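Local coordinates for Rpb7-binding protein seb1 (Schizosaccharomyces pombe 972h-, PDB 5MDT), which probably drives RNA polymerase II transcription termination, its CTD-interacting domain contacting the polymerase's C-terminal domain while the protein also binds nascent RNA, at residues K121-C126 against S142-L147; D8-S13 against L27-L32; S68-F73 against G94-A99. One frame throughout, in Å; residues are numbered along the deposited sequence.

Contact 1 of 3, residues K121-C126 against S142-L147; sequences KILKLC and SLRSKL
Arg144 NH2 sits 3.6 Å from Cys126 O and is gripped just past that residue by two carboxylates of helix 119-131, the helix of Cys126, with salt bridges to Asp127 OD1 and Glu130 OE1. The two acids should fix the rotation of the guanidinium and probably stabilise its positive charge. One face of the group lies over Cys126, whose CB is 3.9 Å from Arg144 NE. The side chain gets there by turning CG anti to its own carbonyl carbon (chi1 -78°) and then running extended as far as NE, along the helix it faces. On the way its aliphatic part is used as well: Arg144 CG rests 4.0 Å from Leu123 CD2.

Helices 119-131 and 137-150 follow each other in the chain and form an antiparallel hairpin, the last of the all-helical CTD-interacting domain. Over these segments their axes come within 10.0 Å at an angle of 164°, with Leu123 and Arg144 nearest in the backbone.

Toward Leu147 the contact turns apolar, and this leucine is its hub. Its CD1 branch meets Ile122 CG2 at 3.8 Å, the two side chains crossing at about a right angle, while its CD2 branch lies against the CB of the same isoleucine. Leu123 comes the other way, sliding past Leu147 in the opposite direction until Leu123 CD2 is 3.8 Å from Leu147 CD1. Cys126 turns its sulfur into the same cluster: SG lies 4.0 Å from Leu147 CD1 and 4.1 Å from Leu143 CB. Helix 92-113 packs against the buried side, where Ala110 touches Ile122 and Ile111 touches Leu147; Leu63 of helix 59-79 also reaches Ile122.

Contact 2 of 3, residues D8-S13 against L27-L32; sequences DGILDS and LKLTNL
Ile10 does most of the apolar work between helices 4-16 and 23-35, its CG2 meeting Leu29 and its CD1 meeting both Leu32 and Lys28. Ile10 and Leu29 pass each other in opposite directions, with Ile10 CG2 3.8 Å from Leu29 CD2. The other branch has CG1 anti to the carbonyl carbon (chi1 -65°), and an extended chi2 (161°) carries CD1 out to meet Leu32 tip to tip, with 3.6 Å between Ile10 CD1 and Leu32 CD1. Leu11 adds a second approach to Leu29 at a slant, its CD2 being 3.9 Å from Leu29 CD1. Behind these leucines stand Ile65 of helix 59-79, touching both Leu11 and Leu29, and Phe43 of helix 40-53, touching Leu32.

Lys28 takes part mainly through its CB, 4.1 Å from Ile10 CD1, and a bend at chi3 brings Lys28 NZ back to within 4.2 Å of Ile10 CG1 at the exposed edge.

The segments run antiparallel at 160°, their axes 10.3 Å apart at the closest. No hydrogen bond or salt bridge crosses between them, so this first helical hairpin of the domain is joined here by interlocking branched aliphatic side chains rather than by directional bonds.

Contact 3 of 3, residues S68-F73 against G94-A99; sequences SIVRSF and GGWCKA
Phe73 turns CG anti to its carbonyl carbon (chi1 -74°), which directs the ring toward Gly95, whereas Trp96 has CG anti to the backbone N (chi1 178°), which swings the indole off beside Val70. The phenyl ring takes Gly95 over one face, in a CH-pi contact: Gly95 CA is 3.7 Å from the centroid of the Phe73 ring, displaced somewhat toward the rim. Packing is tight here, with Phe73 CD2 only 3.3 Å from Gly95 C, and it is the bare glycine backbone that lets the ring come so close. The base of the phenylalanine continues the contact, Phe73 CB lying 3.6 Å from Trp96 N.

These are consecutive helices of the right-handed superhelical array that makes up the CID fold: 59-79 and 92-113 run antiparallel at 145°, and their axes approach to 8.3 Å. Helix 40-53 supports Phe73 through Asn40 and Val44.

Further along, Val70 uses a single methyl for two partners. Val70 CG2 is 3.6 Å from Trp96 CD1, meeting the indole at a slant, and 3.7 Å from Ala99 CB. The indole nitrogen is occupied elsewhere: Trp96 NE1 bonds to Thr134 O, in the loop between helices 119-131 and 137-150, and Phe84 meets the ring with its plane inclined. Thr134 also touches Val70, so that loop packs beside both residues.

On the other side of helix 59-79, Ser68 O accepts twice from one residue. Ser72 N supplies the usual helical bond, and the hydroxyl donates a second one, Ser72 OG to Ser68 O at 3.0 Å. The two donors arrive from opposite faces of the carbonyl plane, the hydroxyl well tilted from it, and the side chain of Ser72 is thereby folded back onto its own helix.

How the contacts relate
Along the chain the order is contact 2, contact 3, contact 1, each closing before the next opens. Contact 2 pairs helices 4-16 and 23-35, contact 3 pairs 59-79 with 92-113, and contact 1 pairs 119-131 with 137-150. Contacts 2 and 3, with centres 15 Å apart, touch directly: Thr30 OG1 and Ser68 OG are 2.7 Å apart, probably hydrogen-bonded. Contact 1 touches neither, its centre lying about 18 Å from that of contact 3 and 25 Å from that of contact 2, across the chain's centre. Helix 59-79 meets both terminal hairpins, the first with help from helix 40-53 and the last with helix 92-113, making one continuous helical domain.

Contact 1 of 3, residues K121-C126 against S142-L147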
loop_
_atom_site.group_PDB
_atom_site.type_symbol
_atom_site.label_atom_id
_atom_site.label_comp_id
_atom_site.label_asym_id
_atom_site.label_seq_id
_atom_site.Cartn_x
_atom_site.Cartn_y
_atom_site.Cartn_z
ATOM N N LYS A 121 -3.351 -14.064 1.005
ATOM C CA LYS A 121 -2.795 -13.029 1.903
ATOM C C LYS A 121 -3.325 -11.634 1.521
ATOM O O LYS A 121 -3.481 -10.772 2.389
ATOM C CB LYS A 121 -1.248 -13.078 1.922
ATOM C CG LYS A 121 -0.650 -14.431 2.382
ATOM C CD LYS A 121 -0.919 -14.717 3.850
ATOM C CE LYS A 121 -0.469 -16.086 4.314
ATOM N NZ LYS A 121 -1.151 -16.457 5.581
ATOM N N ILE A 122 -3.652 -11.430 0.230
ATOM C CA ILE A 122 -4.202 -10.152 -0.247
ATOM C C ILE A 122 -5.687 -10.087 0.140
ATOM O O ILE A 122 -6.163 -9.020 0.531
ATOM C CB ILE A 122 -3.955 -9.963 -1.757
ATOM C CG1 ILE A 122 -2.458 -10.208 -2.082
ATOM C CG2 ILE A 122 -4.382 -8.532 -2.207
ATOM C CD1 ILE A 122 -2.109 -10.246 -3.643
ATOM N N LEU A 123 -6.386 -11.238 0.127
ATOM C CA LEU A 123 -7.766 -11.306 0.617
ATOM C C LEU A 123 -7.793 -10.861 2.074
ATOM O O LEU A 123 -8.675 -10.089 2.448
ATOM C CB LEU A 123 -8.369 -12.720 0.500
ATOM C CG LEU A 123 -9.027 -13.092 -0.799
ATOM C CD1 LEU A 123 -9.748 -14.424 -0.635
ATOM C CD2 LEU A 123 -10.053 -12.044 -1.239
ATOM N N LYS A 124 -6.799 -11.297 2.883
ATOM C CA LYS A 124 -6.666 -10.891 4.288
ATOM C C LYS A 124 -6.508 -9.367 4.434
ATOM O O LYS A 124 -7.037 -8.802 5.390
ATOM C CB LYS A 124 -5.535 -11.643 4.999
ATOM C CG LYS A 124 -5.928 -13.063 5.377
ATOM C CD LYS A 124 -4.743 -13.914 5.812
ATOM C CE LYS A 124 -5.186 -15.112 6.631
ATOM N NZ LYS A 124 -6.050 -16.056 5.860
ATOM N N LEU A 125 -5.825 -8.699 3.480
ATOM C CA LEU A 125 -5.707 -7.248 3.504
ATOM C C LEU A 125 -7.070 -6.587 3.277
ATOM O O LEU A 125 -7.390 -5.621 3.963
ATOM C CB LEU A 125 -4.666 -6.749 2.495
ATOM C CG LEU A 125 -3.194 -7.095 2.772
ATOM C CD1 LEU A 125 -2.307 -6.617 1.618
ATOM C CD2 LEU A 125 -2.714 -6.521 4.093
ATOM N N CYS A 126 -7.895 -7.145 2.377
ATOM C CA CYS A 126 -9.249 -6.641 2.116
ATOM C C CYS A 126 -10.089 -6.642 3.394
ATOM O O CYS A 126 -10.818 -5.680 3.632
ATOM C CB CYS A 126 -9.924 -7.438 1.008
ATOM S SG CYS A 126 -9.077 -7.323 -0.582
ATOM N N SER A 142 -14.780 -5.282 -5.748
ATOM C CA SER A 142 -14.020 -5.423 -6.996
ATOM C C SER A 142 -12.733 -6.216 -6.757
ATOM O O SER A 142 -12.481 -7.186 -7.476
ATOM C CB SER A 142 -13.679 -4.058 -7.589
ATOM O OG SER A 142 -14.829 -3.264 -7.830
ATOM N N LEU A 143 -11.946 -5.831 -5.716
ATOM C CA LEU A 143 -10.688 -6.503 -5.362
ATOM C C LEU A 143 -10.925 -7.954 -4.967
ATOM O O LEU A 143 -10.212 -8.830 -5.450
ATOM C CB LEU A 143 -9.930 -5.774 -4.236
ATOM C CG LEU A 143 -9.499 -4.331 -4.477
ATOM C CD1 LEU A 143 -9.003 -3.702 -3.181
ATOM C CD2 LEU A 143 -8.432 -4.228 -5.575
ATOM N N ARG A 144 -11.920 -8.215 -4.099
ATOM C CA ARG A 144 -12.238 -9.573 -3.672
ATOM C C ARG A 144 -12.624 -10.462 -4.847
ATOM O O ARG A 144 -12.122 -11.579 -4.945
ATOM C CB ARG A 144 -13.338 -9.575 -2.605
ATOM C CG ARG A 144 -12.817 -9.201 -1.231
ATOM C CD ARG A 144 -13.934 -9.322 -0.227
ATOM N NE ARG A 144 -13.448 -9.174 1.142
ATOM C CZ ARG A 144 -13.855 -8.229 1.980
ATOM N NH1 ARG A 144 -14.763 -7.339 1.598
ATOM N NH2 ARG A 144 -13.373 -8.178 3.212
ATOM N N SER A 145 -13.480 -9.953 -5.754
ATOM C CA SER A 145 -13.946 -10.667 -6.952
ATOM C C SER A 145 -12.766 -11.093 -7.833
ATOM O O SER A 145 -12.699 -12.256 -8.234
ATOM C CB SER A 145 -14.919 -9.798 -7.743
ATOM O OG SER A 145 -15.249 -10.366 -9.002
ATOM N N LYS A 146 -11.824 -10.163 -8.086
ATOM C CA LYS A 146 -10.621 -10.383 -8.887
ATOM C C LYS A 146 -9.700 -11.428 -8.264
ATOM O O LYS A 146 -9.200 -12.297 -8.977
ATOM C CB LYS A 146 -9.883 -9.055 -9.145
ATOM C CG LYS A 146 -10.568 -8.182 -10.193
ATOM C CD LYS A 146 -9.884 -6.823 -10.331
ATOM C CE LYS A 146 -10.500 -5.976 -11.420
ATOM N NZ LYS A 146 -11.828 -5.433 -11.029
ATOM N N LEU A 147 -9.503 -11.373 -6.925
ATOM C CA LEU A 147 -8.675 -12.355 -6.223
ATOM C C LEU A 147 -9.291 -13.755 -6.269
ATOM O O LEU A 147 -8.596 -14.715 -6.614
ATOM C CB LEU A 147 -8.393 -11.905 -4.768
ATOM C CG LEU A 147 -7.489 -10.677 -4.646
ATOM C CD1 LEU A 147 -7.686 -9.980 -3.302
ATOM C CD2 LEU A 147 -6.033 -11.051 -4.838
#

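Contact 2 of 3, residues D8-S13 against L27-L32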
loop_
_atom_site.group_PDB
_atom_site.type_symbol
_atom_site.label_atom_id
_atom_site.label_comp_id
_atom_site.label_asym_id
_atom_site.label_seq_id
_atom_site.Cartn_x
_atom_site.Cartn_y
_atom_site.Cartn_z
ATOM N N ASP A 8 13.533 5.699 -0.401
ATOM C CA ASP A 8 13.897 5.012 -1.651
ATOM C C ASP A 8 15.052 4.017 -1.428
ATOM O O ASP A 8 15.059 2.944 -2.044
ATOM C CB ASP A 8 14.263 6.033 -2.739
ATOM C CG ASP A 8 13.097 6.894 -3.194
ATOM O OD1 ASP A 8 11.929 6.528 -2.894
ATOM O OD2 ASP A 8 13.349 7.932 -3.857
ATOM N N GLY A 9 15.992 4.378 -0.546
ATOM C CA GLY A 9 17.128 3.531 -0.183
ATOM C C GLY A 9 16.718 2.260 0.532
ATOM O O GLY A 9 17.299 1.196 0.288
ATOM N N ILE A 10 15.702 2.344 1.413
ATOM C CA ILE A 10 15.151 1.157 2.100
ATOM C C ILE A 10 14.464 0.232 1.061
ATOM O O ILE A 10 14.643 -0.987 1.104
ATOM C CB ILE A 10 14.179 1.544 3.240
ATOM C CG1 ILE A 10 14.944 2.298 4.360
ATOM C CG2 ILE A 10 13.467 0.283 3.813
ATOM C CD1 ILE A 10 14.070 3.110 5.289
ATOM N N LEU A 11 13.705 0.827 0.138
ATOM C CA LEU A 11 13.038 0.062 -0.935
ATOM C C LEU A 11 14.066 -0.659 -1.822
ATOM O O LEU A 11 13.856 -1.827 -2.185
ATOM C CB LEU A 11 12.105 0.956 -1.773
ATOM C CG LEU A 11 10.881 1.556 -1.060
ATOM C CD1 LEU A 11 10.162 2.547 -1.977
ATOM C CD2 LEU A 11 9.915 0.473 -0.553
ATOM N N ASP A 12 15.209 0.005 -2.106
ATOM C CA ASP A 12 16.323 -0.607 -2.858
ATOM C C ASP A 12 16.859 -1.837 -2.144
ATOM O O ASP A 12 17.060 -2.865 -2.792
ATOM C CB ASP A 12 17.466 0.396 -3.048
ATOM C CG ASP A 12 17.201 1.428 -4.125
ATOM O OD1 ASP A 12 16.279 1.207 -4.958
ATOM O OD2 ASP A 12 17.923 2.445 -4.155
ATOM N N SER A 13 17.087 -1.745 -0.812
ATOM C CA SER A 13 17.569 -2.890 -0.014
ATOM C C SER A 13 16.543 -4.031 -0.037
ATOM O O SER A 13 16.919 -5.189 -0.230
ATOM C CB SER A 13 17.838 -2.473 1.429
ATOM O OG SER A 13 18.899 -1.537 1.502
ATOM N N LEU A 27 7.882 -0.821 9.185
ATOM C CA LEU A 27 7.752 0.222 10.194
ATOM C C LEU A 27 8.583 1.448 9.871
ATOM O O LEU A 27 8.091 2.564 10.051
ATOM C CB LEU A 27 8.107 -0.301 11.598
ATOM C CG LEU A 27 7.174 -1.403 12.127
ATOM C CD1 LEU A 27 7.712 -2.036 13.389
ATOM C CD2 LEU A 27 5.739 -0.901 12.285
ATOM N N LYS A 28 9.846 1.272 9.417
ATOM C CA LYS A 28 10.703 2.438 9.090
ATOM C C LYS A 28 10.101 3.273 7.934
ATOM O O LYS A 28 10.057 4.505 7.996
ATOM C CB LYS A 28 12.123 1.994 8.683
ATOM C CG LYS A 28 12.954 1.342 9.795
ATOM C CD LYS A 28 14.450 1.305 9.450
ATOM C CE LYS A 28 14.841 0.228 8.462
ATOM N NZ LYS A 28 16.189 0.473 7.883
ATOM N N LEU A 29 9.628 2.590 6.892
ATOM C CA LEU A 29 9.060 3.254 5.722
ATOM C C LEU A 29 7.826 4.031 6.116
ATOM O O LEU A 29 7.665 5.165 5.689
ATOM C CB LEU A 29 8.689 2.166 4.680
ATOM C CG LEU A 29 9.871 1.507 3.975
ATOM C CD1 LEU A 29 9.423 0.209 3.287
ATOM C CD2 LEU A 29 10.511 2.436 2.954
ATOM N N THR A 30 6.981 3.429 6.992
ATOM C CA THR A 30 5.763 4.073 7.439
ATOM C C THR A 30 6.092 5.334 8.216
ATOM O O THR A 30 5.469 6.361 7.944
ATOM C CB THR A 30 4.908 3.095 8.221
ATOM O OG1 THR A 30 4.610 1.958 7.382
ATOM C CG2 THR A 30 3.629 3.721 8.718
ATOM N N ASN A 31 7.086 5.272 9.145
ATOM C CA ASN A 31 7.510 6.476 9.885
ATOM C C ASN A 31 7.976 7.576 8.952
ATOM O O ASN A 31 7.612 8.749 9.152
ATOM C CB ASN A 31 8.626 6.146 10.888
ATOM C CG ASN A 31 8.080 5.411 12.084
ATOM O OD1 ASN A 31 6.861 5.379 12.307
ATOM N ND2 ASN A 31 8.956 4.751 12.855
ATOM N N LEU A 32 8.801 7.229 7.946
ATOM C CA LEU A 32 9.315 8.262 7.031
ATOM C C LEU A 32 8.159 8.957 6.288
ATOM O O LEU A 32 8.151 10.172 6.171
ATOM C CB LEU A 32 10.324 7.648 6.039
ATOM C CG LEU A 32 11.700 7.301 6.630
ATOM C CD1 LEU A 32 12.426 6.326 5.744
ATOM C CD2 LEU A 32 12.571 8.548 6.743
#

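Contact 3 of 3, residues S68-F73 against G94-A99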
loop_
_atom_site.group_PDB
_atom_site.type_symbol
_atom_site.label_atom_id
_atom_site.label_comp_id
_atom_site.label_asym_id
_atom_site.label_seq_id
_atom_site.Cartn_x
_atom_site.Cartn_y
_atom_site.Cartn_z
ATOM N N SER A 68 0.338 -0.579 5.300
ATOM C CA SER A 68 0.770 0.151 6.498
ATOM C C SER A 68 0.718 1.662 6.267
ATOM O O SER A 68 0.202 2.402 7.106
ATOM C CB SER A 68 2.177 -0.271 6.892
ATOM O OG SER A 68 2.572 0.375 8.090
ATOM N N ILE A 69 1.181 2.102 5.107
ATOM C CA ILE A 69 1.179 3.534 4.791
ATOM C C ILE A 69 -0.249 4.103 4.659
ATOM O O ILE A 69 -0.522 5.136 5.259
ATOM C CB ILE A 69 2.058 3.780 3.556
ATOM C CG1 ILE A 69 3.554 3.627 3.953
ATOM C CG2 ILE A 69 1.786 5.200 2.998
ATOM C CD1 ILE A 69 4.519 3.631 2.799
ATOM N N VAL A 70 -1.152 3.429 3.903
ATOM C CA VAL A 70 -2.521 3.929 3.699
ATOM C C VAL A 70 -3.287 4.014 5.022
ATOM O O VAL A 70 -3.906 5.042 5.291
ATOM C CB VAL A 70 -3.327 3.198 2.585
ATOM C CG1 VAL A 70 -3.705 1.761 2.976
ATOM C CG2 VAL A 70 -4.567 4.001 2.188
ATOM N N ARG A 71 -3.187 2.980 5.867
ATOM C CA ARG A 71 -3.869 3.013 7.168
ATOM C C ARG A 71 -3.282 4.087 8.109
ATOM O O ARG A 71 -4.025 4.683 8.888
ATOM C CB ARG A 71 -3.886 1.633 7.799
ATOM C CG ARG A 71 -4.889 0.692 7.113
ATOM C CD ARG A 71 -5.127 -0.601 7.886
ATOM N NE ARG A 71 -3.926 -1.437 7.905
ATOM C CZ ARG A 71 -3.055 -1.498 8.909
ATOM N NH1 ARG A 71 -3.265 -0.805 10.023
ATOM N NH2 ARG A 71 -1.966 -2.248 8.805
ATOM N N SER A 72 -1.974 4.375 7.989
ATOM C CA SER A 72 -1.331 5.425 8.790
ATOM C C SER A 72 -1.769 6.817 8.323
ATOM O O SER A 72 -2.114 7.625 9.170
ATOM C CB SER A 72 0.181 5.262 8.795
ATOM O OG SER A 72 0.518 4.098 9.535
ATOM N N PHE A 73 -1.894 7.059 6.990
ATOM C CA PHE A 73 -2.437 8.332 6.493
ATOM C C PHE A 73 -3.898 8.481 6.922
ATOM O O PHE A 73 -4.310 9.571 7.306
ATOM C CB PHE A 73 -2.363 8.415 4.959
ATOM C CG PHE A 73 -1.007 8.647 4.327
ATOM C CD1 PHE A 73 -0.127 9.589 4.853
ATOM C CD2 PHE A 73 -0.669 8.033 3.126
ATOM C CE1 PHE A 73 1.105 9.850 4.232
ATOM C CE2 PHE A 73 0.549 8.319 2.489
ATOM C CZ PHE A 73 1.426 9.225 3.042
ATOM N N GLY A 94 -4.829 13.586 1.729
ATOM C CA GLY A 94 -4.212 13.589 0.403
ATOM C C GLY A 94 -3.420 12.320 0.185
ATOM O O GLY A 94 -3.602 11.644 -0.825
ATOM N N GLY A 95 -2.624 11.930 1.186
ATOM C CA GLY A 95 -1.849 10.688 1.106
ATOM C C GLY A 95 -2.740 9.458 1.036
ATOM O O GLY A 95 -2.466 8.531 0.270
ATOM N N TRP A 96 -3.827 9.450 1.833
ATOM C CA TRP A 96 -4.805 8.357 1.887
ATOM C C TRP A 96 -5.472 8.224 0.494
ATOM O O TRP A 96 -5.575 7.118 -0.037
ATOM C CB TRP A 96 -5.834 8.708 2.980
ATOM C CG TRP A 96 -6.980 7.762 3.218
ATOM C CD1 TRP A 96 -7.160 6.513 2.695
ATOM C CD2 TRP A 96 -8.098 8.002 4.080
ATOM N NE1 TRP A 96 -8.331 5.968 3.166
ATOM C CE2 TRP A 96 -8.929 6.862 4.019
ATOM C CE3 TRP A 96 -8.485 9.082 4.896
ATOM C CZ2 TRP A 96 -10.141 6.777 4.733
ATOM C CZ3 TRP A 96 -9.671 8.989 5.619
ATOM C CH2 TRP A 96 -10.481 7.846 5.535
ATOM N N CYS A 97 -5.846 9.357 -0.113
ATOM C CA CYS A 97 -6.451 9.412 -1.446
ATOM C C CYS A 97 -5.480 8.866 -2.525
ATOM O O CYS A 97 -5.868 8.008 -3.319
ATOM C CB CYS A 97 -6.899 10.837 -1.760
ATOM S SG CYS A 97 -7.526 11.063 -3.441
ATOM N N LYS A 98 -4.231 9.361 -2.549
ATOM C CA LYS A 98 -3.232 8.922 -3.544
ATOM C C LYS A 98 -2.927 7.441 -3.368
ATOM O O LYS A 98 -2.852 6.739 -4.370
ATOM C CB LYS A 98 -1.939 9.740 -3.477
ATOM C CG LYS A 98 -2.136 11.200 -3.856
ATOM C CD LYS A 98 -0.817 11.975 -3.823
ATOM C CE LYS A 98 -1.011 13.474 -3.963
ATOM N NZ LYS A 98 -1.568 14.110 -2.726
ATOM N N ALA A 99 -2.769 6.951 -2.119
ATOM C CA ALA A 99 -2.517 5.508 -1.906
ATOM C C ALA A 99 -3.722 4.674 -2.410
ATOM O O ALA A 99 -3.530 3.635 -3.041
ATOM C CB ALA A 99 -2.223 5.225 -0.435
#